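Local atomic coordinates of unknown protein (Arabidopsis thaliana, PDB entry 2GM3), a protein that binds adenosine monophosphate and belongs to the universal stress protein A family, its role in the plant cell otherwise being unknown. Residues F31-L35 with E36-R40; P71-F74 with R75-R78; I161-N164 with A165-P169. One frame throughout, in Å; residues are numbered along the deposited sequence.

Interaction 1: F31-L35 with E36-R40; sequences FEWTL and EKIVR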
loop_
_atom_site.group_PDB
_atom_site.type_symbol
_atom_site.label_atom_id
_atom_site.label_comp_id
_atom_site.label_asym_id
_atom_site.label_seq_id
_atom_site.Cartn_x
_atom_site.Cartn_y
_atom_site.Cartn_z
ATOM N N PHE A 31 6.462 7.910 4.884
ATOM C CA PHE A 31 6.750 8.968 3.925
ATOM C C PHE A 31 8.129 8.778 3.308
ATOM O O PHE A 31 8.262 8.775 2.103
ATOM C CB PHE A 31 6.722 10.309 4.630
ATOM C CG PHE A 31 7.083 11.473 3.760
ATOM C CD1 PHE A 31 6.097 12.120 3.002
ATOM C CD2 PHE A 31 8.386 11.997 3.783
ATOM C CE1 PHE A 31 6.426 13.216 2.226
ATOM C CE2 PHE A 31 8.711 13.113 3.023
ATOM C CZ PHE A 31 7.728 13.729 2.250
ATOM N N GLU A 32 9.150 8.618 4.126
ATOM C CA GLU A 32 10.504 8.484 3.587
ATOM C C GLU A 32 10.676 7.253 2.697
ATOM O O GLU A 32 11.356 7.303 1.691
ATOM C CB GLU A 32 11.556 8.464 4.697
ATOM C CG GLU A 32 11.486 9.760 5.501
ATOM C CD GLU A 32 12.658 9.995 6.424
ATOM O OE1 GLU A 32 13.274 9.019 6.919
ATOM O OE2 GLU A 32 12.937 11.196 6.654
ATOM N N TRP A 33 10.048 6.156 3.079
ATOM C CA TRP A 33 10.105 4.953 2.317
ATOM C C TRP A 33 9.464 5.173 0.952
ATOM O O TRP A 33 10.025 4.743 -0.061
ATOM C CB TRP A 33 9.368 3.847 3.053
ATOM C CG TRP A 33 9.482 2.520 2.424
ATOM C CD1 TRP A 33 10.415 1.559 2.707
ATOM C CD2 TRP A 33 8.639 1.975 1.414
ATOM N NE1 TRP A 33 10.202 0.467 1.946
ATOM C CE2 TRP A 33 9.116 0.681 1.137
ATOM C CE3 TRP A 33 7.533 2.456 0.703
ATOM C CZ2 TRP A 33 8.536 -0.144 0.172
ATOM C CZ3 TRP A 33 6.945 1.628 -0.250
ATOM C CH2 TRP A 33 7.445 0.335 -0.493
ATOM N N THR A 34 8.293 5.809 0.938
ATOM C CA THR A 34 7.618 6.111 -0.302
ATOM C C THR A 34 8.476 6.945 -1.228
ATOM O O THR A 34 8.511 6.647 -2.402
ATOM C CB THR A 34 6.243 6.802 -0.086
ATOM O OG1 THR A 34 5.438 5.988 0.770
ATOM C CG2 THR A 34 5.512 6.958 -1.407
ATOM N N LEU A 35 9.176 7.960 -0.705
ATOM C CA LEU A 35 10.066 8.780 -1.527
ATOM C C LEU A 35 11.206 7.969 -2.059
ATOM O O LEU A 35 11.536 8.068 -3.231
ATOM C CB LEU A 35 10.631 9.951 -0.759
ATOM C CG LEU A 35 9.555 10.937 -0.350
ATOM C CD1 LEU A 35 10.328 12.084 0.290
ATOM C CD2 LEU A 35 8.782 11.390 -1.577
ATOM N N GLU A 36 11.791 7.149 -1.201
ATOM C CA GLU A 36 12.945 6.367 -1.567
ATOM C C GLU A 36 12.598 5.269 -2.571
ATOM O O GLU A 36 13.258 5.140 -3.588
ATOM C CB GLU A 36 13.580 5.744 -0.334
ATOM C CG GLU A 36 14.905 5.050 -0.664
ATOM C CD GLU A 36 15.471 4.245 0.492
ATOM O OE1 GLU A 36 15.067 4.480 1.666
ATOM O OE2 GLU A 36 16.337 3.381 0.216
ATOM N N LYS A 37 11.563 4.478 -2.291
ATOM C CA LYS A 37 11.292 3.287 -3.100
ATOM C C LYS A 37 10.277 3.476 -4.208
ATOM O O LYS A 37 10.335 2.756 -5.208
ATOM C CB LYS A 37 10.841 2.091 -2.260
ATOM C CG LYS A 37 11.643 1.830 -1.037
ATOM C CD LYS A 37 12.956 1.216 -1.313
ATOM C CE LYS A 37 13.576 0.745 -0.020
ATOM N NZ LYS A 37 15.066 0.570 -0.157
ATOM N N ILE A 38 9.350 4.421 -4.043
ATOM C CA ILE A 38 8.313 4.645 -5.069
ATOM C C ILE A 38 8.570 5.867 -5.958
ATOM O O ILE A 38 8.596 5.746 -7.173
ATOM C CB ILE A 38 6.863 4.680 -4.464
ATOM C CG1 ILE A 38 6.598 3.445 -3.582
ATOM C CG2 ILE A 38 5.762 4.893 -5.554
ATOM C CD1 ILE A 38 5.901 2.324 -4.262
ATOM N N VAL A 39 8.763 7.034 -5.355
ATOM C CA VAL A 39 9.023 8.249 -6.116
ATOM C C VAL A 39 10.401 8.141 -6.761
ATOM O O VAL A 39 10.546 8.401 -7.957
ATOM C CB VAL A 39 8.950 9.505 -5.218
ATOM C CG1 VAL A 39 9.347 10.756 -6.010
ATOM C CG2 VAL A 39 7.560 9.656 -4.584
ATOM N N ARG A 40 11.401 7.730 -5.970
ATOM C CA ARG A 40 12.785 7.608 -6.451
ATOM C C ARG A 40 13.229 8.950 -7.036
ATOM O O ARG A 40 12.866 9.987 -6.509
ATOM C CB ARG A 40 12.915 6.431 -7.451
ATOM C CG ARG A 40 12.483 5.049 -6.836
ATOM C CD ARG A 40 12.441 3.870 -7.820
ATOM N NE ARG A 40 13.710 3.656 -8.525
ATOM C CZ ARG A 40 14.610 2.704 -8.235
ATOM N NH1 ARG A 40 14.423 1.846 -7.229
ATOM N NH2 ARG A 40 15.709 2.614 -8.963
#

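Interaction 2: P71-F74 with R75-R78; sequences PEDF and RDMR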
loop_
_atom_site.group_PDB
_atom_site.type_symbol
_atom_site.label_atom_id
_atom_site.label_comp_id
_atom_site.label_asym_id
_atom_site.label_seq_id
_atom_site.Cartn_x
_atom_site.Cartn_y
_atom_site.Cartn_z
ATOM N N PRO A 71 1.082 34.462 30.441
ATOM C CA PRO A 71 2.048 34.118 29.395
ATOM C C PRO A 71 1.954 32.642 29.012
ATOM O O PRO A 71 2.118 32.281 27.844
ATOM C CB PRO A 71 3.404 34.399 30.061
ATOM C CG PRO A 71 3.121 35.385 31.110
ATOM C CD PRO A 71 1.741 35.076 31.611
ATOM N N GLU A 72 1.653 31.815 30.007
ATOM C CA GLU A 72 1.566 30.375 29.842
ATOM C C GLU A 72 0.481 29.954 28.853
ATOM O O GLU A 72 0.676 28.994 28.105
ATOM C CB GLU A 72 1.425 29.721 31.217
ATOM C CG GLU A 72 2.245 30.481 32.297
ATOM C CD GLU A 72 2.668 29.606 33.473
ATOM O OE1 GLU A 72 1.815 28.804 33.941
ATOM O OE2 GLU A 72 3.844 29.725 33.927
ATOM N N ASP A 73 -0.629 30.701 28.829
ATOM C CA ASP A 73 -1.719 30.481 27.876
ATOM C C ASP A 73 -1.301 30.615 26.416
ATOM O O ASP A 73 -1.875 29.972 25.557
ATOM C CB ASP A 73 -2.869 31.447 28.143
ATOM C CG ASP A 73 -3.699 31.049 29.324
ATOM O OD1 ASP A 73 -3.697 29.857 29.681
ATOM O OD2 ASP A 73 -4.363 31.936 29.888
ATOM N N PHE A 74 -0.313 31.459 26.149
ATOM C CA PHE A 74 0.194 31.641 24.795
ATOM C C PHE A 74 1.135 30.530 24.368
ATOM O O PHE A 74 1.227 30.216 23.188
ATOM C CB PHE A 74 0.878 32.999 24.640
ATOM C CG PHE A 74 -0.071 34.142 24.652
ATOM C CD1 PHE A 74 -0.331 34.831 25.830
ATOM C CD2 PHE A 74 -0.722 34.522 23.491
ATOM C CE1 PHE A 74 -1.221 35.880 25.834
ATOM C CE2 PHE A 74 -1.606 35.559 23.493
ATOM C CZ PHE A 74 -1.860 36.245 24.661
ATOM N N ARG A 75 1.832 29.941 25.334
ATOM C CA ARG A 75 2.663 28.800 25.058
ATOM C C ARG A 75 1.811 27.579 24.757
ATOM O O ARG A 75 2.124 26.824 23.839
ATOM C CB ARG A 75 3.676 28.610 26.167
ATOM C CG ARG A 75 4.827 29.585 25.962
ATOM C CD ARG A 75 5.067 30.469 27.165
ATOM N NE ARG A 75 5.975 29.818 28.098
ATOM C CZ ARG A 75 6.293 30.283 29.301
ATOM N NH1 ARG A 75 5.779 31.425 29.743
ATOM N NH2 ARG A 75 7.134 29.596 30.062
ATOM N N ASP A 76 0.701 27.439 25.478
ATOM C CA ASP A 76 -0.262 26.367 25.231
ATOM C C ASP A 76 -0.873 26.418 23.847
ATOM O O ASP A 76 -0.989 25.381 23.188
ATOM C CB ASP A 76 -1.370 26.382 26.278
ATOM C CG ASP A 76 -0.867 26.022 27.644
ATOM O OD1 ASP A 76 -0.168 25.009 27.771
ATOM O OD2 ASP A 76 -1.162 26.753 28.601
HETATM N N MSE A 77 -1.258 27.620 23.418
HETATM C CA MSE A 77 -1.854 27.862 22.101
HETATM C C MSE A 77 -0.899 27.380 21.023
HETATM O O MSE A 77 -1.283 26.691 20.070
HETATM C CB MSE A 77 -2.136 29.364 21.926
HETATM C CG MSE A 77 -2.235 29.851 20.484
HETATM SE SE MSE A 77 -2.099 31.786 20.332
HETATM C CE MSE A 77 -0.187 32.029 20.712
ATOM N N ARG A 78 0.360 27.767 21.207
ATOM C CA ARG A 78 1.415 27.420 20.296
ATOM C C ARG A 78 1.639 25.921 20.273
ATOM O O ARG A 78 2.312 25.425 19.399
ATOM C CB ARG A 78 2.699 28.177 20.651
ATOM C CG ARG A 78 2.768 29.590 20.063
ATOM C CD ARG A 78 4.141 30.250 20.262
ATOM N NE ARG A 78 4.409 30.638 21.657
ATOM C CZ ARG A 78 4.042 31.793 22.221
ATOM N NH1 ARG A 78 3.369 32.706 21.527
ATOM N NH2 ARG A 78 4.349 32.036 23.491
#

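Interaction 3: I161-N164 with A165-P169; sequences IKRN and ADETP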
loop_
_atom_site.group_PDB
_atom_site.type_symbol
_atom_site.label_atom_id
_atom_site.label_comp_id
_atom_site.label_asym_id
_atom_site.label_seq_id
_atom_site.Cartn_x
_atom_site.Cartn_y
_atom_site.Cartn_z
ATOM N N ILE A 161 3.076 0.749 5.604
ATOM C CA ILE A 161 4.498 0.632 5.868
ATOM C C ILE A 161 4.717 0.641 7.352
ATOM O O ILE A 161 4.263 1.550 8.021
ATOM C CB ILE A 161 5.283 1.815 5.210
ATOM C CG1 ILE A 161 5.017 1.836 3.694
ATOM C CG2 ILE A 161 6.808 1.727 5.509
ATOM C CD1 ILE A 161 4.882 3.153 3.115
ATOM N N LYS A 162 5.396 -0.391 7.849
ATOM C CA LYS A 162 5.730 -0.557 9.249
ATOM C C LYS A 162 7.108 -0.015 9.476
ATOM O O LYS A 162 7.856 0.162 8.535
ATOM C CB LYS A 162 5.726 -2.021 9.666
ATOM C CG LYS A 162 4.329 -2.616 9.758
ATOM C CD LYS A 162 4.408 -4.155 9.769
ATOM C CE LYS A 162 3.044 -4.803 9.512
ATOM N NZ LYS A 162 3.198 -6.063 8.638
ATOM N N ARG A 163 7.452 0.250 10.731
ATOM C CA ARG A 163 8.708 0.877 11.089
ATOM C C ARG A 163 9.819 -0.137 11.024
ATOM O O ARG A 163 9.569 -1.336 11.102
ATOM C CB ARG A 163 8.615 1.459 12.504
ATOM C CG ARG A 163 7.620 2.648 12.582
ATOM C CD ARG A 163 7.214 2.985 13.986
ATOM N NE ARG A 163 6.645 1.826 14.628
ATOM C CZ ARG A 163 6.007 1.876 15.776
ATOM N NH1 ARG A 163 5.863 3.051 16.397
ATOM N NH2 ARG A 163 5.531 0.757 16.306
ATOM N N ASN A 164 11.052 0.334 10.874
ATOM C CA ASN A 164 12.212 -0.535 10.994
ATOM C C ASN A 164 12.297 -1.040 12.419
ATOM O O ASN A 164 11.872 -0.372 13.349
ATOM C CB ASN A 164 13.507 0.218 10.622
ATOM C CG ASN A 164 13.493 0.754 9.174
ATOM O OD1 ASN A 164 12.808 0.204 8.299
ATOM N ND2 ASN A 164 14.245 1.824 8.925
ATOM N N ALA A 165 12.857 -2.228 12.592
ATOM C CA ALA A 165 13.065 -2.791 13.913
ATOM C C ALA A 165 13.819 -1.816 14.820
ATOM O O ALA A 165 13.527 -1.708 16.021
ATOM C CB ALA A 165 13.839 -4.114 13.814
ATOM N N ASP A 166 14.794 -1.110 14.252
ATOM C CA ASP A 166 15.711 -0.319 15.078
ATOM C C ASP A 166 15.145 1.048 15.460
ATOM O O ASP A 166 15.793 1.811 16.177
ATOM C CB ASP A 166 17.111 -0.192 14.440
ATOM C CG ASP A 166 17.106 0.651 13.158
ATOM O OD1 ASP A 166 18.184 0.788 12.524
ATOM O OD2 ASP A 166 16.032 1.180 12.797
ATOM N N GLU A 167 13.947 1.361 14.988
ATOM C CA GLU A 167 13.286 2.603 15.378
ATOM C C GLU A 167 11.937 2.336 16.040
ATOM O O GLU A 167 11.207 3.259 16.351
ATOM C CB GLU A 167 13.106 3.526 14.176
ATOM C CG GLU A 167 12.134 2.971 13.185
ATOM C CD GLU A 167 11.998 3.791 11.939
ATOM O OE1 GLU A 167 11.530 3.195 10.942
ATOM O OE2 GLU A 167 12.360 5.003 11.957
ATOM N N THR A 168 11.613 1.066 16.232
ATOM C CA THR A 168 10.397 0.668 16.909
ATOM C C THR A 168 10.625 0.757 18.421
ATOM O O THR A 168 11.548 0.133 18.931
ATOM C CB THR A 168 10.000 -0.749 16.477
ATOM O OG1 THR A 168 9.808 -0.747 15.063
ATOM C CG2 THR A 168 8.695 -1.193 17.160
ATOM N N PRO A 169 9.797 1.557 19.131
ATOM C CA PRO A 169 9.989 1.724 20.569
ATOM C C PRO A 169 9.621 0.430 21.275
ATOM O O PRO A 169 8.830 -0.360 20.751
ATOM C CB PRO A 169 9.006 2.844 20.949
ATOM C CG PRO A 169 8.518 3.429 19.658
ATOM C CD PRO A 169 8.631 2.330 18.646
#

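Interaction 1: F31-L35 with E36-R40
E32 hands its carbonyl to the amide of E36 in an i to i+4 bond (E32 O to E36 N 2.9 Å), part of the helix of a beta-alpha-beta unit that runs from strand 6-11 through helix 25-39 to strand 46-54. One residue on, W33 O takes the amide of K37, and the two side chains meet as well. The first torsion of W33 (chi1 -174°) sets CG beside the carbonyl carbon and turns the indole toward the next turn, to K37 and I38. K37 crosses the indole at about a right angle, its CG standing 3.6 Å from the centroid of the five-membered ring of W33 in a CH-pi contact. The six-membered ring meets I38 obliquely, W33 CZ3 to I38 CG1 3.8 Å, while M159 and I161 of strand 158-162 also touch the indole. T34 marks the change of pitch: its O accepts from I38 N, above the carbonyl plane, and from V39 N, in that plane (3.0 Å), the second being a pi-type i+5 bond. T34 OG1 is satisfied by A30 O. L35 lies beside V39, both pointing the same way. The wider turn then closes where R40, at positive phi, leaves the helix, with R40 N bonded to L35 O at 2.8 Å.

Interaction 2: P71-F74 with R75-R78
The guanidinium of R78 presents one face to the carbonyl oxygen of F74, which sits over its centre, with R78 CZ 3.4 Å from F74 O. R75 offers an edge instead: P71 CB lies near the plane of its guanidinium, 3.8 Å from R75 NH1. The ring of F74 is likewise met at its edge, in plane, by the selenomethionine methyl of M77 (F74 CD2 to M77 CE 3.8 Å), but this holds for one of two conformers of M77 and is doubtful. Y68 stacks on the same ring.

The placement of R78 follows from a bend in its long chain. R78 starts with CG anti to its carbonyl carbon and turns at chi3 (-72°), which folds the planar group back over the preceding turn.

Acidic groups gather on another side of the turn. D73 OD1 and D76 OD2 are 4.2 Å apart, their carboxylates inclined to each other by 50°, a proximity that would tend to raise the proton affinity of one of them. D73 also has a partner of its own, since OD2 accepts from the backbone N of A69.

Beneath the side chains, D76 N bonds to E72 O at 3.1 Å and M77 N to D73 O at 3.2 Å. R78 N bonds to F74 O at 3.3 Å, and the bond from R75 N to P71 O is weak. Such i to i+4 bonding, with side chains meeting three and four residues apart, is the pattern of a short alpha-helix, here the surface helix 71-77, remote from the nucleotide site.

Interaction 3: I161-N164 with A165-P169
E167 turns CG between its own backbone N and carbonyl carbon (chi1 67°), the crowded position, and from there runs out extended, which carries the carboxylate back to N164. E167 OE1 receives N164 N at 2.9 Å through its anti lone pair, in a nearly straight bond (160°). T168 has OG1 anti to its carbonyl carbon, and this hydroxyl donates to N164 O at 2.7 Å. The same oxygen accepts E167 N at 3.2 Å from the opposite face of its plane, closing a type I beta-turn, N164 to E167, with N164 gripped at both its backbone N and its backbone O. The N164 side chain and E167 pass at a slant, amide and carboxylate planes 21° apart. A shorter alanine here would take away the E167 carboxylate, which would probably leave N164 N without its acceptor and R29 without its salt bridge. P169 CD sits over one face of the R163 guanidinium, toward its rim, 3.6 Å from R163 NH1. R163 NH1 forms a salt bridge with D175 and a hydrogen bond to D174 O; NH2 bonds to P172 O. The turn follows strand 158-162, an outermost strand of the sheet within this chain, and lies against helix 25-39, where N164 touches R29 and E167 touches I25.

Overall arrangement
I161 CD1 of strand 158-162 packs on helix 25-39, 3.7 Å from W33 CE3, and here interactions 1 and 3, centres about 16 Å apart, meet within the Rossmann-like alpha/beta fold of the HUP clan; both also touch the second subunit. Around the nucleotide they differ: the side chain of R163 in interaction 3 is about 7 Å from bound AMP and about 4 Å from those of the AMP-binding residues R133 and S26, whereas in interaction 1 the side chain of T34 is about 10 Å from bound AMP. Interaction 2 stands apart, its centre about 37 Å from that of interaction 1 and 33 Å from that of interaction 3.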